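Local coordinates for protein O-methyltransferase (Bacillus halodurans, PDB 2GPY) that probably transfers a methyl group from S-adenosylmethionine to a hydroxyl group of a substrate not yet identified, at residues B[57-62]-B[144-149]; B[80-85]-B[122-127]. All coordinates share one frame; numbering follows the deposited sequence.

Contact 1. Residues B[57-62]-B[144-149]; sequences RILEIG and DMYSPM. With ZN (zinc ion), chain J.
Ile61 CD1 sits over the centre of one face of the Tyr146 ring, while Met145 CG covers the opposite face, nearer the rim. The first of these is a CH-pi contact. Ile61 CD1 lies 4.1 Å from the centroid of the Tyr146 ring and only 11° off its normal, nearly straight above it. Leu59 comes in differently. Its CD2 approaches the ring obliquely, 3.6 Å from Tyr146 CD1, and the two side chains cross at about a right angle. The contact joins the central strand 57-61 to the helix 139-146 packed against the sheet. This is the Rossmann-like alpha/beta sandwich of class I methyltransferases. Strand 57-61 leads into a glycine-containing turn that, by its place in such enzymes, probably lies next to the cofactor.

Tyr146 CG stands anti to its carbonyl carbon (chi1 -72°), which carries the ring from the helix onto the sheet. There it also meets Ile84 and Leu130, on the strands flanking 57-61. The phenol end is not left to the apolar layer: Tyr146 OH hydrogen-bonds to Ala114 O, which fixes the far end of the ring. On the strand, Leu59 has CG anti to the backbone N (chi1 172°), beside the carbonyl carbon, and this turns CD2 to the tyrosine.

Met149 N donates to Tyr146 O at 3.0 Å, within the chain that runs on into 3-10 segment 147-149. Met145 and Met149 are selenomethionines in the crystal. Away from this buried packing, exposed Asp144 binds a zinc ion together with His194 and a water. The metal bond runs from Asp144 OD1 to zinc at 2.1 Å.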
ATOM      1  N   ARG B  57     -11.035  -5.462  -9.676  1.00 38.30           N
ATOM      2  CA  ARG B  57     -11.524  -4.645 -10.808  1.00 38.49           C
ATOM      3  C   ARG B  57     -10.751  -3.329 -10.805  1.00 37.97           C
ATOM      4  O   ARG B  57     -10.751  -2.606  -9.796  1.00 37.14           O
ATOM      5  CB  ARG B  57     -13.021  -4.358 -10.655  1.00 38.06           C
ATOM      6  CG  ARG B  57     -13.949  -5.601 -10.790  1.00 39.54           C
ATOM      7  CD  ARG B  57     -15.414  -5.220 -10.605  1.00 41.86           C
ATOM      8  NE  ARG B  57     -15.818  -4.097 -11.460  1.00 49.12           N
ATOM      9  CZ  ARG B  57     -15.892  -4.122 -12.791  1.00 51.30           C
ATOM     10  NH1 ARG B  57     -15.585  -5.220 -13.487  1.00 52.33           N
ATOM     11  NH2 ARG B  57     -16.275  -3.030 -13.438  1.00 52.67           N
ATOM     12  N   ILE B  58     -10.081  -3.031 -11.915  1.00 35.71           N
ATOM     13  CA  ILE B  58      -9.232  -1.829 -12.036  1.00 35.81           C
ATOM     14  C   ILE B  58      -9.718  -1.024 -13.237  1.00 35.90           C
ATOM     15  O   ILE B  58      -9.990  -1.589 -14.321  1.00 35.60           O
ATOM     16  CB  ILE B  58      -7.760  -2.219 -12.249  1.00 35.53           C
ATOM     17  CG1 ILE B  58      -7.269  -3.061 -11.055  1.00 36.06           C
ATOM     18  CG2 ILE B  58      -6.859  -0.947 -12.502  1.00 36.05           C
ATOM     19  CD1 ILE B  58      -5.960  -3.862 -11.339  1.00 37.59           C
ATOM     20  N   LEU B  59      -9.863   0.284 -13.043  1.00 36.06           N
ATOM     21  CA  LEU B  59     -10.157   1.209 -14.145  1.00 35.81           C
ATOM     22  C   LEU B  59      -8.948   2.134 -14.365  1.00 36.31           C
ATOM     23  O   LEU B  59      -8.414   2.736 -13.425  1.00 35.32           O
ATOM     24  CB  LEU B  59     -11.400   2.039 -13.823  1.00 36.32           C
ATOM     25  CG  LEU B  59     -11.697   3.166 -14.818  1.00 34.51           C
ATOM     26  CD1 LEU B  59     -11.985   2.621 -16.232  1.00 33.39           C
ATOM     27  CD2 LEU B  59     -12.841   4.005 -14.311  1.00 36.22           C
ATOM     28  N   GLU B  60      -8.507   2.231 -15.612  1.00 35.99           N
ATOM     29  CA  GLU B  60      -7.379   3.078 -15.955  1.00 37.37           C
ATOM     30  C   GLU B  60      -7.792   4.106 -16.986  1.00 36.97           C
ATOM     31  O   GLU B  60      -8.443   3.763 -17.969  1.00 36.45           O
ATOM     32  CB  GLU B  60      -6.238   2.221 -16.532  1.00 36.63           C
ATOM     33  CG  GLU B  60      -5.189   3.004 -17.316  1.00 39.83           C
ATOM     34  CD  GLU B  60      -4.108   2.075 -17.841  1.00 40.81           C
ATOM     35  OE1 GLU B  60      -4.381   1.312 -18.792  1.00 40.21           O
ATOM     36  OE2 GLU B  60      -3.017   2.072 -17.225  1.00 45.62           O
ATOM     37  N   ILE B  61      -7.397   5.355 -16.773  1.00 36.85           N
ATOM     38  CA  ILE B  61      -7.677   6.388 -17.757  1.00 37.63           C
ATOM     39  C   ILE B  61      -6.369   6.720 -18.449  1.00 37.83           C
ATOM     40  O   ILE B  61      -5.452   7.255 -17.811  1.00 37.37           O
ATOM     41  CB  ILE B  61      -8.231   7.665 -17.102  1.00 37.43           C
ATOM     42  CG1 ILE B  61      -9.380   7.336 -16.111  1.00 39.53           C
ATOM     43  CG2 ILE B  61      -8.632   8.705 -18.194  1.00 38.67           C
ATOM     44  CD1 ILE B  61     -10.575   6.579 -16.683  1.00 40.74           C
ATOM     45  N   GLY B  62      -6.288   6.409 -19.745  1.00 37.25           N
ATOM     46  CA  GLY B  62      -5.083   6.678 -20.514  1.00 38.33           C
ATOM     47  C   GLY B  62      -4.278   5.424 -20.765  1.00 38.52           C
ATOM     48  O   GLY B  62      -3.209   5.237 -20.181  1.00 39.99           O
ATOM     49  N   ASP B 144     -12.378  13.882 -10.391  1.00 37.65           N
ATOM     50  CA  ASP B 144     -13.736  14.211  -9.929  1.00 38.16           C
ATOM     51  C   ASP B 144     -14.797  13.293 -10.545  1.00 38.55           C
ATOM     52  O   ASP B 144     -15.758  12.893  -9.877  1.00 37.66           O
ATOM     53  CB  ASP B 144     -14.049  15.680 -10.232  1.00 38.55           C
ATOM     54  CG  ASP B 144     -13.430  16.629  -9.207  1.00 41.71           C
ATOM     55  OD1 ASP B 144     -12.865  16.138  -8.209  1.00 45.77           O
ATOM     56  OD2 ASP B 144     -13.498  17.858  -9.381  1.00 40.48           O
HETATM   57  N   MSE B 145     -14.612  12.987 -11.821  1.00 38.98           N
HETATM   58  CA  MSE B 145     -15.573  12.220 -12.611  1.00 41.74           C
HETATM   59  C   MSE B 145     -15.614  10.736 -12.260  1.00 40.13           C
HETATM   60  O   MSE B 145     -16.690  10.135 -12.239  1.00 38.97           O
HETATM   61  CB  MSE B 145     -15.276  12.359 -14.108  1.00 41.27           C
HETATM   62  CG  MSE B 145     -16.140  11.459 -14.965  1.00 44.63           C
HETATM   63 SE   MSE B 145     -16.308  12.046 -16.809  1.00 49.69          SE
HETATM   64  CE  MSE B 145     -17.123  13.806 -16.487  1.00 47.11           C
ATOM     65  N   TYR B 146     -14.435  10.153 -12.022  1.00 39.59           N
ATOM     66  CA  TYR B 146     -14.296   8.710 -11.840  1.00 39.91           C
ATOM     67  C   TYR B 146     -14.111   8.247 -10.402  1.00 40.85           C
ATOM     68  O   TYR B 146     -14.251   7.073 -10.107  1.00 40.81           O
ATOM     69  CB  TYR B 146     -13.171   8.171 -12.744  1.00 39.57           C
ATOM     70  CG  TYR B 146     -13.632   8.181 -14.183  1.00 38.55           C
ATOM     71  CD1 TYR B 146     -14.524   7.227 -14.631  1.00 38.18           C
ATOM     72  CD2 TYR B 146     -13.248   9.198 -15.064  1.00 36.87           C
ATOM     73  CE1 TYR B 146     -15.006   7.245 -15.949  1.00 39.02           C
ATOM     74  CE2 TYR B 146     -13.722   9.226 -16.387  1.00 38.66           C
ATOM     75  CZ  TYR B 146     -14.613   8.243 -16.810  1.00 39.70           C
ATOM     76  OH  TYR B 146     -15.096   8.222 -18.105  1.00 41.87           O
ATOM     77  N   SER B 147     -13.843   9.174  -9.497  1.00 41.55           N
ATOM     78  CA  SER B 147     -13.684   8.782  -8.111  1.00 42.93           C
ATOM     79  C   SER B 147     -14.997   8.219  -7.496  1.00 43.06           C
ATOM     80  O   SER B 147     -14.933   7.315  -6.667  1.00 42.26           O
ATOM     81  CB  SER B 147     -13.061   9.909  -7.290  1.00 42.98           C
ATOM     82  OG  SER B 147     -13.932  10.993  -7.137  1.00 44.50           O
ATOM     83  N   PRO B 148     -16.184   8.694  -7.941  1.00 43.51           N
ATOM     84  CA  PRO B 148     -17.402   8.095  -7.382  1.00 43.70           C
ATOM     85  C   PRO B 148     -17.635   6.661  -7.858  1.00 44.03           C
ATOM     86  O   PRO B 148     -18.497   5.962  -7.328  1.00 44.44           O
ATOM     87  CB  PRO B 148     -18.524   9.013  -7.903  1.00 44.13           C
ATOM     88  CG  PRO B 148     -17.830  10.232  -8.394  1.00 44.19           C
ATOM     89  CD  PRO B 148     -16.531   9.753  -8.908  1.00 43.72           C
HETATM   90  N   MSE B 149     -16.851   6.227  -8.836  1.00 43.83           N
HETATM   91  CA  MSE B 149     -16.953   4.877  -9.349  1.00 44.93           C
HETATM   92  C   MSE B 149     -15.972   3.885  -8.671  1.00 42.07           C
HETATM   93  O   MSE B 149     -15.918   2.699  -9.009  1.00 41.68           O
HETATM   94  CB  MSE B 149     -16.811   4.939 -10.856  1.00 44.04           C
HETATM   95  CG  MSE B 149     -17.811   5.981 -11.450  1.00 45.44           C
HETATM   96 SE   MSE B 149     -17.886   5.536 -13.260  1.00 54.88          SE
HETATM   97  CE  MSE B 149     -18.413   7.334 -13.998  1.00 47.84           C
TER
HETATM   98 ZN    ZN J 305     -12.938  17.070  -6.360  0.75 38.81          ZN
HETATM   99  O   HOH W   1     -11.601  18.615  -6.771  1.00 29.33           O

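Contact 2. Residues B[80-85]-B[122-127]; sequences TIVSIE and ELYPLF
Val82 and Phe127 meet at about a right angle, with the valine at the edge of the phenylalanine ring. Val82 CG2 lies in the plane of that ring, 3.8 Å from Phe127 CE1. The stem of the valine follows it in, with Val82 CB 4.0 Å from the same Phe127 CE1. Tyr124 takes the same methyl group at another slant. Its CE2 is 3.8 Å from Val82 CG2, and the two side chains pass obliquely. One methyl thus touches both aromatic rings. It is aimed at them because CG2 stands anti to the carbonyl carbon, whereas CG1 is anti to the backbone N (chi1 176°).

Both rings have polar company. Pro125 O lies 3.7 Å above one face of the Phe127 ring, toward its rim. Arg57 makes a cation-pi contact with Phe127, and its guanidinium also donates to Pro125 O and Leu126 O. Tyr124 OH hydrogen-bonds to Glu108 OE2 on strand 107-111, so the tyrosine is held at its polar end while its ring carbons rest on Val82. With a serine in place of Phe127, Val82 CG2 would probably lose its edge contact and Arg57 its aromatic partner, leaving a gap beside Leu59.

Leu110 and Leu121 also lie against Val82, as do Leu59 and Glu108. Strand 127-133 is not next to strand 80-85; strand 57-61 runs between them. The contact lies at the end of the beta-alpha-beta crossover that runs from strand 107-111 through helix 118-122 to strand 127-133, with Tyr124 in the loop and Phe127 at the start of the strand, as in the Rossmann-like methyltransferase fold.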
ATOM      1  N   THR B  80      -9.762  -7.962 -13.388  1.00 39.81           N
ATOM      2  CA  THR B  80     -10.133  -7.455 -14.711  1.00 41.11           C
ATOM      3  C   THR B  80      -9.813  -5.985 -14.735  1.00 40.55           C
ATOM      4  O   THR B  80      -9.870  -5.293 -13.692  1.00 40.44           O
ATOM      5  CB  THR B  80     -11.609  -7.709 -15.086  1.00 41.97           C
ATOM      6  OG1 THR B  80     -12.468  -6.980 -14.210  1.00 45.38           O
ATOM      7  CG2 THR B  80     -11.950  -9.175 -14.993  1.00 42.85           C
ATOM      8  N   ILE B  81      -9.429  -5.531 -15.920  1.00 39.26           N
ATOM      9  CA  ILE B  81      -9.026  -4.173 -16.128  1.00 39.03           C
ATOM     10  C   ILE B  81      -9.929  -3.598 -17.235  1.00 38.42           C
ATOM     11  O   ILE B  81     -10.255  -4.277 -18.230  1.00 37.22           O
ATOM     12  CB  ILE B  81      -7.553  -4.126 -16.536  1.00 39.85           C
ATOM     13  CG1 ILE B  81      -6.713  -4.853 -15.442  1.00 42.65           C
ATOM     14  CG2 ILE B  81      -7.098  -2.679 -16.739  1.00 40.54           C
ATOM     15  CD1 ILE B  81      -5.277  -4.748 -15.612  1.00 47.84           C
ATOM     16  N   VAL B  82     -10.366  -2.367 -17.016  1.00 36.25           N
ATOM     17  CA  VAL B  82     -11.040  -1.601 -18.051  1.00 36.21           C
ATOM     18  C   VAL B  82     -10.107  -0.407 -18.274  1.00 35.63           C
ATOM     19  O   VAL B  82      -9.667   0.208 -17.309  1.00 35.32           O
ATOM     20  CB  VAL B  82     -12.423  -1.119 -17.603  1.00 35.57           C
ATOM     21  CG1 VAL B  82     -13.058  -0.217 -18.691  1.00 36.55           C
ATOM     22  CG2 VAL B  82     -13.336  -2.313 -17.314  1.00 37.16           C
ATOM     23  N   SER B  83      -9.781  -0.080 -19.519  1.00 34.70           N
ATOM     24  CA  SER B  83      -8.881   1.066 -19.768  1.00 35.45           C
ATOM     25  C   SER B  83      -9.360   1.931 -20.950  1.00 36.38           C
ATOM     26  O   SER B  83      -9.871   1.396 -21.929  1.00 36.63           O
ATOM     27  CB  SER B  83      -7.470   0.546 -20.028  1.00 36.15           C
ATOM     28  OG  SER B  83      -6.501   1.607 -20.132  1.00 36.32           O
ATOM     29  N   ILE B  84      -9.203   3.254 -20.844  1.00 35.76           N
ATOM     30  CA  ILE B  84      -9.791   4.187 -21.778  1.00 35.80           C
ATOM     31  C   ILE B  84      -8.673   4.979 -22.445  1.00 35.97           C
ATOM     32  O   ILE B  84      -7.749   5.423 -21.771  1.00 36.06           O
ATOM     33  CB  ILE B  84     -10.747   5.174 -21.085  1.00 35.95           C
ATOM     34  CG1 ILE B  84     -11.908   4.434 -20.413  1.00 36.16           C
ATOM     35  CG2 ILE B  84     -11.336   6.117 -22.126  1.00 34.65           C
ATOM     36  CD1 ILE B  84     -12.754   5.362 -19.483  1.00 35.70           C
ATOM     37  N   GLU B  85      -8.731   5.080 -23.771  1.00 35.73           N
ATOM     38  CA  GLU B  85      -7.732   5.816 -24.547  1.00 36.09           C
ATOM     39  C   GLU B  85      -8.408   6.666 -25.626  1.00 36.28           C
ATOM     40  O   GLU B  85      -9.276   6.191 -26.351  1.00 36.27           O
ATOM     41  CB  GLU B  85      -6.737   4.832 -25.187  1.00 36.76           C
ATOM     42  CG  GLU B  85      -5.669   5.465 -26.134  1.00 38.17           C
ATOM     43  CD  GLU B  85      -4.876   6.566 -25.456  1.00 39.19           C
ATOM     44  OE1 GLU B  85      -4.404   6.388 -24.293  1.00 40.33           O
ATOM     45  OE2 GLU B  85      -4.748   7.622 -26.083  1.00 41.13           O
ATOM     46  N   GLU B 122     -20.575   4.451 -15.498  1.00 49.00           N
ATOM     47  CA  GLU B 122     -21.472   4.331 -14.355  1.00 49.71           C
ATOM     48  C   GLU B 122     -22.193   2.992 -14.356  1.00 49.66           C
ATOM     49  O   GLU B 122     -22.542   2.478 -13.295  1.00 50.53           O
ATOM     50  CB  GLU B 122     -22.490   5.472 -14.345  1.00 49.73           C
ATOM     51  CG  GLU B 122     -22.025   6.712 -13.603  1.00 51.31           C
ATOM     52  CD  GLU B 122     -22.551   8.000 -14.215  1.00 54.49           C
ATOM     53  OE1 GLU B 122     -23.738   8.043 -14.599  1.00 54.77           O
ATOM     54  OE2 GLU B 122     -21.773   8.975 -14.311  1.00 55.82           O
ATOM     55  N   LEU B 123     -22.407   2.435 -15.547  1.00 49.62           N
ATOM     56  CA  LEU B 123     -23.124   1.166 -15.710  1.00 49.35           C
ATOM     57  C   LEU B 123     -22.343  -0.016 -15.131  1.00 48.71           C
ATOM     58  O   LEU B 123     -22.941  -0.997 -14.697  1.00 48.33           O
ATOM     59  CB  LEU B 123     -23.471   0.897 -17.193  1.00 49.49           C
ATOM     60  CG  LEU B 123     -24.373   1.829 -18.036  1.00 50.30           C
ATOM     61  CD1 LEU B 123     -24.700   1.201 -19.400  1.00 48.43           C
ATOM     62  CD2 LEU B 123     -25.666   2.223 -17.323  1.00 49.97           C
ATOM     63  N   TYR B 124     -21.010   0.091 -15.112  1.00 47.56           N
ATOM     64  CA  TYR B 124     -20.150  -0.985 -14.641  1.00 46.86           C
ATOM     65  C   TYR B 124     -20.195  -1.107 -13.119  1.00 46.39           C
ATOM     66  O   TYR B 124     -20.477  -0.133 -12.424  1.00 45.83           O
ATOM     67  CB  TYR B 124     -18.687  -0.732 -15.059  1.00 46.54           C
ATOM     68  CG  TYR B 124     -18.358  -0.942 -16.532  1.00 46.98           C
ATOM     69  CD1 TYR B 124     -19.004  -0.203 -17.526  1.00 47.84           C
ATOM     70  CD2 TYR B 124     -17.362  -1.845 -16.925  1.00 46.81           C
ATOM     71  CE1 TYR B 124     -18.696  -0.381 -18.878  1.00 47.11           C
ATOM     72  CE2 TYR B 124     -17.041  -2.028 -18.277  1.00 45.94           C
ATOM     73  CZ  TYR B 124     -17.706  -1.293 -19.239  1.00 47.04           C
ATOM     74  OH  TYR B 124     -17.406  -1.464 -20.568  1.00 47.33           O
ATOM     75  N   PRO B 125     -19.870  -2.298 -12.590  1.00 46.33           N
ATOM     76  CA  PRO B 125     -19.777  -2.429 -11.138  1.00 45.95           C
ATOM     77  C   PRO B 125     -18.645  -1.542 -10.631  1.00 44.99           C
ATOM     78  O   PRO B 125     -17.748  -1.188 -11.406  1.00 45.05           O
ATOM     79  CB  PRO B 125     -19.419  -3.908 -10.931  1.00 46.46           C
ATOM     80  CG  PRO B 125     -19.704  -4.585 -12.225  1.00 46.26           C
ATOM     81  CD  PRO B 125     -19.559  -3.556 -13.291  1.00 46.42           C
ATOM     82  N   LEU B 126     -18.688  -1.182  -9.354  1.00 43.85           N
ATOM     83  CA  LEU B 126     -17.655  -0.324  -8.765  1.00 41.83           C
ATOM     84  C   LEU B 126     -16.269  -0.960  -8.912  1.00 41.00           C
ATOM     85  O   LEU B 126     -16.124  -2.180  -8.921  1.00 40.22           O
ATOM     86  CB  LEU B 126     -17.958  -0.034  -7.287  1.00 42.61           C
ATOM     87  CG  LEU B 126     -19.191   0.799  -6.914  1.00 41.91           C
ATOM     88  CD1 LEU B 126     -19.360   0.842  -5.410  1.00 42.21           C
ATOM     89  CD2 LEU B 126     -19.130   2.221  -7.496  1.00 42.65           C
ATOM     90  N   PHE B 127     -15.262  -0.106  -9.056  1.00 39.00           N
ATOM     91  CA  PHE B 127     -13.883  -0.512  -9.190  1.00 38.26           C
ATOM     92  C   PHE B 127     -13.172  -0.477  -7.831  1.00 37.48           C
ATOM     93  O   PHE B 127     -13.532   0.302  -6.967  1.00 38.20           O
ATOM     94  CB  PHE B 127     -13.200   0.420 -10.203  1.00 37.99           C
ATOM     95  CG  PHE B 127     -13.702   0.242 -11.610  1.00 36.27           C
ATOM     96  CD1 PHE B 127     -13.177  -0.762 -12.424  1.00 37.40           C
ATOM     97  CD2 PHE B 127     -14.743   1.049 -12.111  1.00 37.98           C
ATOM     98  CE1 PHE B 127     -13.658  -0.955 -13.757  1.00 38.80           C
ATOM     99  CE2 PHE B 127     -15.229   0.870 -13.434  1.00 38.97           C
ATOM    100  CZ  PHE B 127     -14.682  -0.139 -14.251  1.00 38.79           C
TER

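Overall arrangement
The centres of the two contacts lie about 7 Å apart, on one sheet. Strands 57-61 and 80-85 are neighbours in it, and Gly62 N probably hydrogen-bonds to Ile84 O, 2.7 Å away. Along the chain both segments of contact 2 fall between the two of contact 1: 57-62, 80-85, 122-127, 144-149. The sheet order 3-2-1-4-5-7-6 is the signature of class I methyltransferases. Contact 1 brings helix 139-146 onto the sheet, and contact 2 brings the loop before strand 127-133. Leu59 links them, touching Tyr146, Val82 and Phe127. Together they form part of the hydrophobic layer on one side of the probable cofactor-binding sheet.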